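Local coordinates for protein acinetobacter secreted protease CpaA (Acinetobacter nosocomialis M2, PDB 6O38) that is a secreted zinc metalloprotease, probably exported through the type II secretion system, found here in complex with its chaperone CpaB, at residues K47-S52 with G77-F82; N252-A257 with K275-L280; Q266-Y271 with Q279-P284. All blocks are in the same frame, centred on the assembly; numbering follows the deposited sequence.

Contact 1: residues K47-S52 with G77-F82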
loop_
_atom_site.group_PDB
_atom_site.type_symbol
_atom_site.label_atom_id
_atom_site.label_comp_id
_atom_site.label_asym_id
_atom_site.label_seq_id
_atom_site.Cartn_x
_atom_site.Cartn_y
_atom_site.Cartn_z
ATOM N N LYS A 47 31.019 3.184 20.156
ATOM C CA LYS A 47 30.662 1.842 19.715
ATOM C C LYS A 47 29.491 1.326 20.541
ATOM O O LYS A 47 29.509 1.413 21.773
ATOM C CB LYS A 47 31.854 0.887 19.837
ATOM C CG LYS A 47 31.525 -0.557 19.491
ATOM C CD LYS A 47 32.725 -1.469 19.694
ATOM C CE LYS A 47 33.860 -1.114 18.746
ATOM N NZ LYS A 47 35.009 -2.051 18.886
ATOM N N ILE A 48 28.480 0.792 19.858
ATOM C CA ILE A 48 27.322 0.180 20.497
ATOM C C ILE A 48 27.145 -1.216 19.920
ATOM O O ILE A 48 27.154 -1.391 18.696
ATOM C CB ILE A 48 26.042 1.015 20.294
ATOM C CG1 ILE A 48 26.111 2.307 21.111
ATOM C CG2 ILE A 48 24.806 0.209 20.668
ATOM C CD1 ILE A 48 24.825 3.105 21.093
ATOM N N THR A 49 26.992 -2.208 20.796
ATOM C CA THR A 49 26.790 -3.591 20.388
ATOM C C THR A 49 25.518 -4.120 21.033
ATOM O O THR A 49 25.362 -4.046 22.256
ATOM C CB THR A 49 27.985 -4.468 20.774
ATOM O OG1 THR A 49 29.158 -4.006 20.093
ATOM C CG2 THR A 49 27.727 -5.920 20.399
ATOM N N ILE A 50 24.616 -4.650 20.213
ATOM C CA ILE A 50 23.333 -5.173 20.669
ATOM C C ILE A 50 23.379 -6.693 20.584
ATOM O O ILE A 50 23.605 -7.256 19.505
ATOM C CB ILE A 50 22.165 -4.613 19.844
ATOM C CG1 ILE A 50 22.163 -3.084 19.886
ATOM C CG2 ILE A 50 20.842 -5.161 20.354
ATOM C CD1 ILE A 50 21.074 -2.454 19.042
ATOM N N ARG A 51 23.167 -7.354 21.719
ATOM C CA ARG A 51 23.073 -8.803 21.788
ATOM C C ARG A 51 21.697 -9.197 22.304
ATOM O O ARG A 51 21.046 -8.435 23.025
ATOM C CB ARG A 51 24.156 -9.398 22.697
ATOM C CG ARG A 51 25.574 -9.245 22.178
ATOM C CD ARG A 51 26.567 -9.899 23.127
ATOM N NE ARG A 51 27.942 -9.803 22.645
ATOM C CZ ARG A 51 28.995 -10.285 23.297
ATOM N NH1 ARG A 51 30.211 -10.153 22.787
ATOM N NH2 ARG A 51 28.833 -10.897 24.464
ATOM N N SER A 52 21.256 -10.397 21.931
ATOM C CA SER A 52 19.943 -10.874 22.342
ATOM C C SER A 52 19.975 -12.381 22.535
ATOM O O SER A 52 20.421 -13.116 21.650
ATOM C CB SER A 52 18.873 -10.501 21.311
ATOM O OG SER A 52 17.613 -11.043 21.669
ATOM N N GLY A 77 20.547 -14.786 19.523
ATOM C CA GLY A 77 21.821 -15.141 18.939
ATOM C C GLY A 77 22.415 -14.088 18.028
ATOM O O GLY A 77 23.575 -14.231 17.621
ATOM N N ASP A 78 21.662 -13.044 17.699
ATOM C CA ASP A 78 22.169 -11.977 16.849
ATOM C C ASP A 78 23.098 -11.055 17.631
ATOM O O ASP A 78 22.914 -10.818 18.828
ATOM C CB ASP A 78 21.017 -11.167 16.252
ATOM C CG ASP A 78 20.378 -11.850 15.057
ATOM O OD1 ASP A 78 21.085 -12.603 14.355
ATOM O OD2 ASP A 78 19.171 -11.633 14.819
ATOM N N VAL A 79 24.109 -10.539 16.936
ATOM C CA VAL A 79 25.079 -9.603 17.498
ATOM C C VAL A 79 25.264 -8.490 16.473
ATOM O O VAL A 79 25.938 -8.681 15.455
ATOM C CB VAL A 79 26.418 -10.273 17.832
ATOM C CG1 VAL A 79 27.422 -9.240 18.322
ATOM C CG2 VAL A 79 26.224 -11.365 18.879
ATOM N N TYR A 80 24.664 -7.333 16.733
ATOM C CA TYR A 80 24.797 -6.166 15.873
ATOM C C TYR A 80 25.758 -5.168 16.505
ATOM O O TYR A 80 25.699 -4.917 17.711
ATOM C CB TYR A 80 23.440 -5.502 15.634
ATOM C CG TYR A 80 22.469 -6.357 14.856
ATOM C CD1 TYR A 80 22.457 -6.335 13.469
ATOM C CD2 TYR A 80 21.563 -7.183 15.507
ATOM C CE1 TYR A 80 21.572 -7.113 12.749
ATOM C CE2 TYR A 80 20.671 -7.965 14.796
ATOM C CZ TYR A 80 20.681 -7.926 13.417
ATOM O OH TYR A 80 19.798 -8.702 12.701
ATOM N N GLN A 81 26.640 -4.602 15.686
ATOM C CA GLN A 81 27.646 -3.656 16.151
ATOM C C GLN A 81 27.585 -2.399 15.299
ATOM O O GLN A 81 27.598 -2.479 14.067
ATOM C CB GLN A 81 29.050 -4.269 16.093
ATOM C CG GLN A 81 30.126 -3.419 16.748
ATOM C CD GLN A 81 31.507 -4.029 16.614
ATOM O OE1 GLN A 81 32.349 -3.886 17.501
ATOM N NE2 GLN A 81 31.748 -4.711 15.500
ATOM N N PHE A 82 27.519 -1.242 15.955
ATOM C CA PHE A 82 27.457 0.045 15.279
ATOM C C PHE A 82 28.575 0.946 15.780
ATOM O O PHE A 82 28.924 0.919 16.964
ATOM C CB PHE A 82 26.102 0.731 15.500
ATOM C CG PHE A 82 24.938 -0.018 14.920
ATOM C CD1 PHE A 82 24.537 0.201 13.613
ATOM C CD2 PHE A 82 24.239 -0.937 15.685
ATOM C CE1 PHE A 82 23.465 -0.486 13.077
ATOM C CE2 PHE A 82 23.165 -1.627 15.155
ATOM C CZ PHE A 82 22.778 -1.400 13.849
#

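Contact 2: residues N252-A257 with K275-L280. With SO4 (sulfate ion), chain P.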
loop_
_atom_site.group_PDB
_atom_site.type_symbol
_atom_site.label_atom_id
_atom_site.label_comp_id
_atom_site.label_asym_id
_atom_site.label_seq_id
_atom_site.Cartn_x
_atom_site.Cartn_y
_atom_site.Cartn_z
ATOM N N ASN A 252 7.549 0.055 -26.939
ATOM C CA ASN A 252 8.048 -0.954 -26.007
ATOM C C ASN A 252 7.319 -0.934 -24.669
ATOM O O ASN A 252 7.686 -1.700 -23.770
ATOM C CB ASN A 252 9.559 -0.828 -25.754
ATOM C CG ASN A 252 10.360 -0.764 -27.039
ATOM O OD1 ASN A 252 10.100 -1.508 -27.983
ATOM N ND2 ASN A 252 11.340 0.132 -27.082
ATOM N N VAL A 253 6.303 -0.091 -24.502
ATOM C CA VAL A 253 5.541 0.005 -23.264
ATOM C C VAL A 253 4.156 -0.578 -23.502
ATOM O O VAL A 253 3.565 -0.382 -24.571
ATOM C CB VAL A 253 5.450 1.465 -22.775
ATOM C CG1 VAL A 253 4.744 1.540 -21.428
ATOM C CG2 VAL A 253 6.836 2.086 -22.695
ATOM N N ASN A 254 3.636 -1.293 -22.504
ATOM C CA ASN A 254 2.298 -1.881 -22.581
ATOM C C ASN A 254 1.243 -0.851 -22.172
ATOM O O ASN A 254 0.454 -1.043 -21.248
ATOM C CB ASN A 254 2.221 -3.129 -21.713
ATOM C CG ASN A 254 0.902 -3.861 -21.857
ATOM O OD1 ASN A 254 0.307 -3.886 -22.934
ATOM N ND2 ASN A 254 0.436 -4.459 -20.767
ATOM N N SER A 255 1.245 0.270 -22.894
ATOM C CA SER A 255 0.302 1.347 -22.631
ATOM C C SER A 255 0.310 2.360 -23.767
ATOM O O SER A 255 1.377 2.767 -24.239
ATOM C CB SER A 255 0.631 2.044 -21.308
ATOM O OG SER A 255 -0.195 3.178 -21.108
ATOM N N GLN A 256 -0.874 2.768 -24.211
ATOM C CA GLN A 256 -1.018 3.832 -25.191
ATOM C C GLN A 256 -1.349 5.169 -24.545
ATOM O O GLN A 256 -1.580 6.149 -25.258
ATOM C CB GLN A 256 -2.103 3.467 -26.212
ATOM C CG GLN A 256 -1.827 2.190 -26.989
ATOM C CD GLN A 256 -2.958 1.828 -27.935
ATOM O OE1 GLN A 256 -3.577 0.771 -27.808
ATOM N NE2 GLN A 256 -3.232 2.707 -28.894
ATOM N N ALA A 257 -1.371 5.228 -23.215
ATOM C CA ALA A 257 -1.798 6.415 -22.496
ATOM C C ALA A 257 -0.792 7.553 -22.671
ATOM O O ALA A 257 0.320 7.374 -23.175
ATOM C CB ALA A 257 -1.990 6.098 -21.013
ATOM N N LYS A 275 6.004 -11.527 -21.575
ATOM C CA LYS A 275 5.205 -10.667 -22.438
ATOM C C LYS A 275 6.049 -9.823 -23.384
ATOM O O LYS A 275 5.563 -9.435 -24.451
ATOM C CB LYS A 275 4.328 -9.737 -21.593
ATOM C CG LYS A 275 3.275 -10.451 -20.762
ATOM C CD LYS A 275 2.280 -11.195 -21.633
ATOM C CE LYS A 275 1.211 -11.863 -20.782
ATOM N NZ LYS A 275 -0.020 -12.162 -21.564
ATOM N N GLY A 276 7.294 -9.531 -23.018
ATOM C CA GLY A 276 8.186 -8.798 -23.896
ATOM C C GLY A 276 7.942 -7.308 -23.993
ATOM O O GLY A 276 8.182 -6.722 -25.053
ATOM N N TYR A 277 7.477 -6.672 -22.920
ATOM C CA TYR A 277 7.294 -5.228 -22.925
ATOM C C TYR A 277 7.507 -4.679 -21.520
ATOM O O TYR A 277 7.621 -5.426 -20.545
ATOM C CB TYR A 277 5.912 -4.832 -23.470
ATOM C CG TYR A 277 4.722 -5.557 -22.862
ATOM C CD1 TYR A 277 4.544 -5.631 -21.484
ATOM C CD2 TYR A 277 3.757 -6.137 -23.674
ATOM C CE1 TYR A 277 3.454 -6.282 -20.937
ATOM C CE2 TYR A 277 2.663 -6.787 -23.136
ATOM C CZ TYR A 277 2.516 -6.855 -21.767
ATOM O OH TYR A 277 1.429 -7.502 -21.227
ATOM N N TRP A 278 7.551 -3.352 -21.430
ATOM C CA TRP A 278 7.621 -2.656 -20.152
ATOM C C TRP A 278 6.205 -2.420 -19.641
ATOM O O TRP A 278 5.384 -1.806 -20.332
ATOM C CB TRP A 278 8.363 -1.327 -20.288
ATOM C CG TRP A 278 9.821 -1.462 -20.604
ATOM C CD1 TRP A 278 10.393 -1.484 -21.842
ATOM C CD2 TRP A 278 10.895 -1.584 -19.664
ATOM N NE1 TRP A 278 11.756 -1.614 -21.732
ATOM C CE2 TRP A 278 12.090 -1.679 -20.404
ATOM C CE3 TRP A 278 10.962 -1.625 -18.268
ATOM C CZ2 TRP A 278 13.336 -1.812 -19.797
ATOM C CZ3 TRP A 278 12.199 -1.757 -17.667
ATOM C CH2 TRP A 278 13.370 -1.850 -18.431
ATOM N N GLN A 279 5.918 -2.912 -18.440
ATOM C CA GLN A 279 4.636 -2.674 -17.791
ATOM C C GLN A 279 4.685 -1.352 -17.037
ATOM O O GLN A 279 5.658 -1.070 -16.332
ATOM C CB GLN A 279 4.291 -3.820 -16.840
ATOM C CG GLN A 279 2.979 -3.638 -16.086
ATOM C CD GLN A 279 1.764 -3.953 -16.940
ATOM O OE1 GLN A 279 1.887 -4.326 -18.107
ATOM N NE2 GLN A 279 0.579 -3.805 -16.357
ATOM N N LEU A 280 3.641 -0.541 -17.194
ATOM C CA LEU A 280 3.541 0.726 -16.476
ATOM C C LEU A 280 2.950 0.462 -15.098
ATOM O O LEU A 280 1.773 0.107 -14.975
ATOM C CB LEU A 280 2.690 1.721 -17.261
ATOM C CG LEU A 280 2.392 3.050 -16.565
ATOM C CD1 LEU A 280 3.673 3.840 -16.342
ATOM C CD2 LEU A 280 1.387 3.866 -17.365
HETATM S S SO4 P . -1.187 -9.063 -22.107
HETATM O O1 SO4 P . -1.742 -10.337 -22.552
HETATM O O2 SO4 P . -2.015 -7.968 -22.604
HETATM O O3 SO4 P . -1.157 -9.030 -20.649
HETATM O O4 SO4 P . 0.171 -8.916 -22.624
#

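Contact 3: residues Q266-Y271 with Q279-P284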
loop_
_atom_site.group_PDB
_atom_site.type_symbol
_atom_site.label_atom_id
_atom_site.label_comp_id
_atom_site.label_asym_id
_atom_site.label_seq_id
_atom_site.Cartn_x
_atom_site.Cartn_y
_atom_site.Cartn_z
ATOM N N GLN A 266 6.751 11.616 -11.922
ATOM C CA GLN A 266 7.565 10.412 -11.814
ATOM C C GLN A 266 6.826 9.243 -12.448
ATOM O O GLN A 266 5.646 9.023 -12.162
ATOM C CB GLN A 266 7.908 10.101 -10.353
ATOM C CG GLN A 266 8.848 8.920 -10.183
ATOM C CD GLN A 266 9.254 8.693 -8.741
ATOM O OE1 GLN A 266 9.981 9.496 -8.156
ATOM N NE2 GLN A 266 8.766 7.607 -8.150
ATOM N N TYR A 267 7.527 8.500 -13.300
ATOM C CA TYR A 267 7.009 7.290 -13.919
ATOM C C TYR A 267 7.905 6.116 -13.557
ATOM O O TYR A 267 9.126 6.266 -13.449
ATOM C CB TYR A 267 6.932 7.428 -15.444
ATOM C CG TYR A 267 5.860 8.371 -15.945
ATOM C CD1 TYR A 267 6.047 9.746 -15.914
ATOM C CD2 TYR A 267 4.668 7.883 -16.464
ATOM C CE1 TYR A 267 5.073 10.611 -16.377
ATOM C CE2 TYR A 267 3.686 8.739 -16.929
ATOM C CZ TYR A 267 3.895 10.101 -16.884
ATOM O OH TYR A 267 2.921 10.956 -17.345
ATOM N N GLU A 268 7.296 4.947 -13.375
ATOM C CA GLU A 268 8.026 3.724 -13.078
ATOM C C GLU A 268 7.585 2.638 -14.044
ATOM O O GLU A 268 6.384 2.441 -14.256
ATOM C CB GLU A 268 7.799 3.276 -11.629
ATOM C CG GLU A 268 8.857 2.318 -11.105
ATOM C CD GLU A 268 8.667 1.986 -9.637
ATOM O OE1 GLU A 268 9.379 1.091 -9.131
ATOM O OE2 GLU A 268 7.807 2.618 -8.989
ATOM N N PHE A 269 8.554 1.934 -14.623
ATOM C CA PHE A 269 8.286 0.881 -15.588
ATOM C C PHE A 269 8.954 -0.405 -15.130
ATOM O O PHE A 269 9.999 -0.381 -14.475
ATOM C CB PHE A 269 8.785 1.251 -16.994
ATOM C CG PHE A 269 8.211 2.533 -17.526
ATOM C CD1 PHE A 269 8.769 3.754 -17.183
ATOM C CD2 PHE A 269 7.111 2.517 -18.367
ATOM C CE1 PHE A 269 8.242 4.934 -17.670
ATOM C CE2 PHE A 269 6.579 3.693 -18.857
ATOM C CZ PHE A 269 7.145 4.903 -18.509
HETATM N N MSE A 270 8.339 -1.528 -15.479
HETATM C CA MSE A 270 8.866 -2.835 -15.112
HETATM C C MSE A 270 8.769 -3.796 -16.287
HETATM O O MSE A 270 7.688 -4.006 -16.837
HETATM C CB MSE A 270 8.115 -3.399 -13.906
HETATM C CG MSE A 270 8.620 -4.752 -13.442
HETATM SE SE MSE A 270 7.438 -5.563 -12.125
HETATM C CE MSE A 270 5.859 -5.795 -13.244
ATOM N N TYR A 271 9.898 -4.384 -16.666
ATOM C CA TYR A 271 9.932 -5.276 -17.815
ATOM C C TYR A 271 9.372 -6.643 -17.448
ATOM O O TYR A 271 9.599 -7.151 -16.345
ATOM C CB TYR A 271 11.358 -5.418 -18.348
ATOM C CG TYR A 271 11.422 -6.053 -19.716
ATOM C CD1 TYR A 271 11.074 -5.332 -20.851
ATOM C CD2 TYR A 271 11.822 -7.373 -19.877
ATOM C CE1 TYR A 271 11.126 -5.904 -22.106
ATOM C CE2 TYR A 271 11.878 -7.955 -21.129
ATOM C CZ TYR A 271 11.530 -7.215 -22.240
ATOM O OH TYR A 271 11.583 -7.788 -23.490
ATOM N N GLN A 279 5.918 -2.912 -18.440
ATOM C CA GLN A 279 4.636 -2.674 -17.791
ATOM C C GLN A 279 4.685 -1.352 -17.037
ATOM O O GLN A 279 5.658 -1.070 -16.332
ATOM C CB GLN A 279 4.291 -3.820 -16.840
ATOM C CG GLN A 279 2.979 -3.638 -16.086
ATOM C CD GLN A 279 1.764 -3.953 -16.940
ATOM O OE1 GLN A 279 1.887 -4.326 -18.107
ATOM N NE2 GLN A 279 0.579 -3.805 -16.357
ATOM N N LEU A 280 3.641 -0.541 -17.194
ATOM C CA LEU A 280 3.541 0.726 -16.476
ATOM C C LEU A 280 2.950 0.462 -15.098
ATOM O O LEU A 280 1.773 0.107 -14.975
ATOM C CB LEU A 280 2.690 1.721 -17.261
ATOM C CG LEU A 280 2.392 3.050 -16.565
ATOM C CD1 LEU A 280 3.673 3.840 -16.342
ATOM C CD2 LEU A 280 1.387 3.866 -17.365
ATOM N N ILE A 281 3.764 0.632 -14.057
ATOM C CA ILE A 281 3.351 0.317 -12.692
ATOM C C ILE A 281 3.171 1.552 -11.821
ATOM O O ILE A 281 2.644 1.426 -10.703
ATOM C CB ILE A 281 4.336 -0.661 -12.017
ATOM C CG1 ILE A 281 5.735 -0.047 -11.943
ATOM C CG2 ILE A 281 4.369 -1.984 -12.767
ATOM C CD1 ILE A 281 6.759 -0.946 -11.288
ATOM N N SER A 282 3.580 2.732 -12.283
ATOM C CA SER A 282 3.403 3.951 -11.504
ATOM C C SER A 282 3.412 5.141 -12.450
ATOM O O SER A 282 4.317 5.265 -13.282
ATOM C CB SER A 282 4.504 4.094 -10.445
ATOM O OG SER A 282 4.452 5.363 -9.816
ATOM N N SER A 283 2.417 6.013 -12.314
ATOM C CA SER A 283 2.270 7.177 -13.174
ATOM C C SER A 283 1.520 8.258 -12.411
ATOM O O SER A 283 0.744 7.942 -11.502
ATOM C CB SER A 283 1.525 6.823 -14.470
ATOM O OG SER A 283 0.278 6.212 -14.190
ATOM N N PRO A 284 1.725 9.528 -12.753
ATOM C CA PRO A 284 1.074 10.606 -12.000
ATOM C C PRO A 284 -0.416 10.693 -12.289
ATOM O O PRO A 284 -0.920 10.206 -13.303
ATOM C CB PRO A 284 1.800 11.870 -12.484
ATOM C CG PRO A 284 3.050 11.384 -13.147
ATOM C CD PRO A 284 2.712 10.046 -13.712
#

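Contact 1: residues K47-S52 with G77-F82
Phe82 and Ile50 bury the most surface in this contact, and Gln81 follows. Residues 47-52 and 79-82 are antiparallel strands, with axes 168° apart. Phe82 sits in a hydrogen-bonded pair with Ile48. Its N donates to Ile48 O at 2.8 Å, and its O accepts from Ile48 N at 2.9 Å. Ile50 forms the next such pair, with Tyr80, and the two backbones exchange both bonds. The side chains of Ile48, Ile50, Tyr80 and Phe82 share one face of the strands. There Ile50 CD1 reaches Phe82 CE2 at 4.5 Å, approaching the ring obliquely. An extended second torsion of Ile50 (chi2 177°) carries CD1 toward that ring. Trp91 and Ala93 of strand 90-98 also cover Phe82, while Ile74 packs on Ile50 and Tyr80.

Gln81 belongs to the other face, with Thr49, Arg51 and Val79. Its CG lies 3.5 Å from Thr49 OG1. Farther out, Gln81 OE1 lies against the aliphatic chain of Lys47, 3.3 Å from Lys47 CD. Thr49 CG2 meets Val79 CG1 at 3.9 Å. Arg51 runs alongside Val79, and its guanidinium forms a salt bridge with Glu24.

At the far end Gly77 N donates to Ser52 O at 2.7 Å. This bond prolongs the pairing past the regular strand. Strand 47-52 also bonds through its backbone to strand 22-27, at Leu23 and Phe25, so it is an inner strand. The arrangement is an antiparallel strand pair with one apolar and one more polar face, as expected in a StcE-type beta-sandwich domain.

Contact 2: residues N252-A257 with K275-L280
Trp278 O accepts a hydrogen bond from the backbone N of Asn254 at 2.8 Å. Val253 CA also approaches this oxygen, as a CA-H...O contact of 3.4 Å. A second backbone bond runs the other way, from Trp278 N to Asn252 O, at 2.9 Å and nearly straight (173°). Together they bridge the loop 252-257 to the start of strand 277-288 at a single place, Val253 opposite Trp278. Asn254 is the centre of an inverse gamma turn, so the loop bends just after this bridge.

The Asn254 side chain does most of the side-chain work. Its CB stands 3.4 Å from the centroid of the Tyr277 ring, over the centre of one face, as a CH-pi contact. The amide continues across the same face, its plane 15° from that of the ring. Lys275 CB covers the opposite face, toward the rim. The ring can lie under Asn254 because Tyr277 CG is set between its own backbone N and carbonyl carbon (chi1 50°). Beyond the ring, Asn254 ND2 donates to Gln279 OE1 at 3.0 Å, on a lone pair. A bend in the Gln279 chain at chi2 brings its amide back to this bond.

The Trp278 indole has Asn252 O at its edge; its NE1 bonds to Pro227 O, and Tyr271 meets the ring edge-to-face. Asn252 ND2 is held by Leu226 O.

A sulfate, probably from the crystallisation liquor, accepts a hydrogen bond from Lys275 NZ at O1, 2.7 Å away. The modelled Tyr277 OH to sulfate O4 distance is too short to be relied on. The chemistry implies a loop fixed mainly by backbone bonds and the Asn254-Gln279 amide bond, with Lys275 binding the sulfate in this crystal.

Contact 3: residues Q266-Y271 with Q279-P284
Glu268 O takes two backbone donors from the partner strand: Ile281 N at 3.2 Å and, weakly, Ser282 N. Ile281 and Ser282 thus both face Glu268, which makes a classic beta bulge. Regular antiparallel bonding continues on either side of it. Glu268 N donates to Ser282 O at 3.0 Å. Met270, here a selenomethionine, exchanges two bonds with Gln279, and its N lies 2.9 Å from Gln279 O. The strand axes are 139° apart.

Apolar contacts fall on two faces. On one, Leu280 CD1 meets Phe269 CE2 at 3.8 Å and comes to the edge of the Tyr267 ring. On the other, Ile281 CD1 packs between Met270 CB and the carbon chain of Glu268. Ile281 CG1 lies between its backbone N and carbonyl carbon (chi1 61°), and an extended chi2 then carries CD1 across to the opposite strand. Glu268 CB and Ser282 CB touch at 3.6 Å.

One CH-pi contact closes the end of the pair. Pro284 CD stands over a face of the Tyr267 ring, 3.6 Å from its centroid and 18° off the normal. The Tyr267 hydroxyl is tied to Thr260 O.

The polar ends find partners outside the two strands. Glu268 OE1 forms a salt bridge with Arg235. Ser282 OG bonds to Asn124 and Asp122 of the chaperone CpaB chain, and Gln266 O also bonds to that Asn124. The arrangement is a bulged beta hairpin of a StcE-type beta-sandwich domain, with one end docked on the chaperone.

In the fold
From the N terminus, contact 1 comes first. It closes a 24-residue loop that carries strands 58-61 and 71-74 in the first StcE-type beta-sandwich domain. Contacts 2 and 3 follow in the third such domain; the centres of contacts 1 and 3 lie about 39 Å apart. Contact 2 opens at 252-257. Contact 3 opens later, at 266-271, within the loop that contact 2 closes. Both end on strand 277-288 and share Gln279 and Leu280. They also touch directly, where Gly276 CA packs against Tyr271 OH. Contact 2 ties a surface loop to this strand, and contact 3 joins the strand to its hairpin partner beside CpaB.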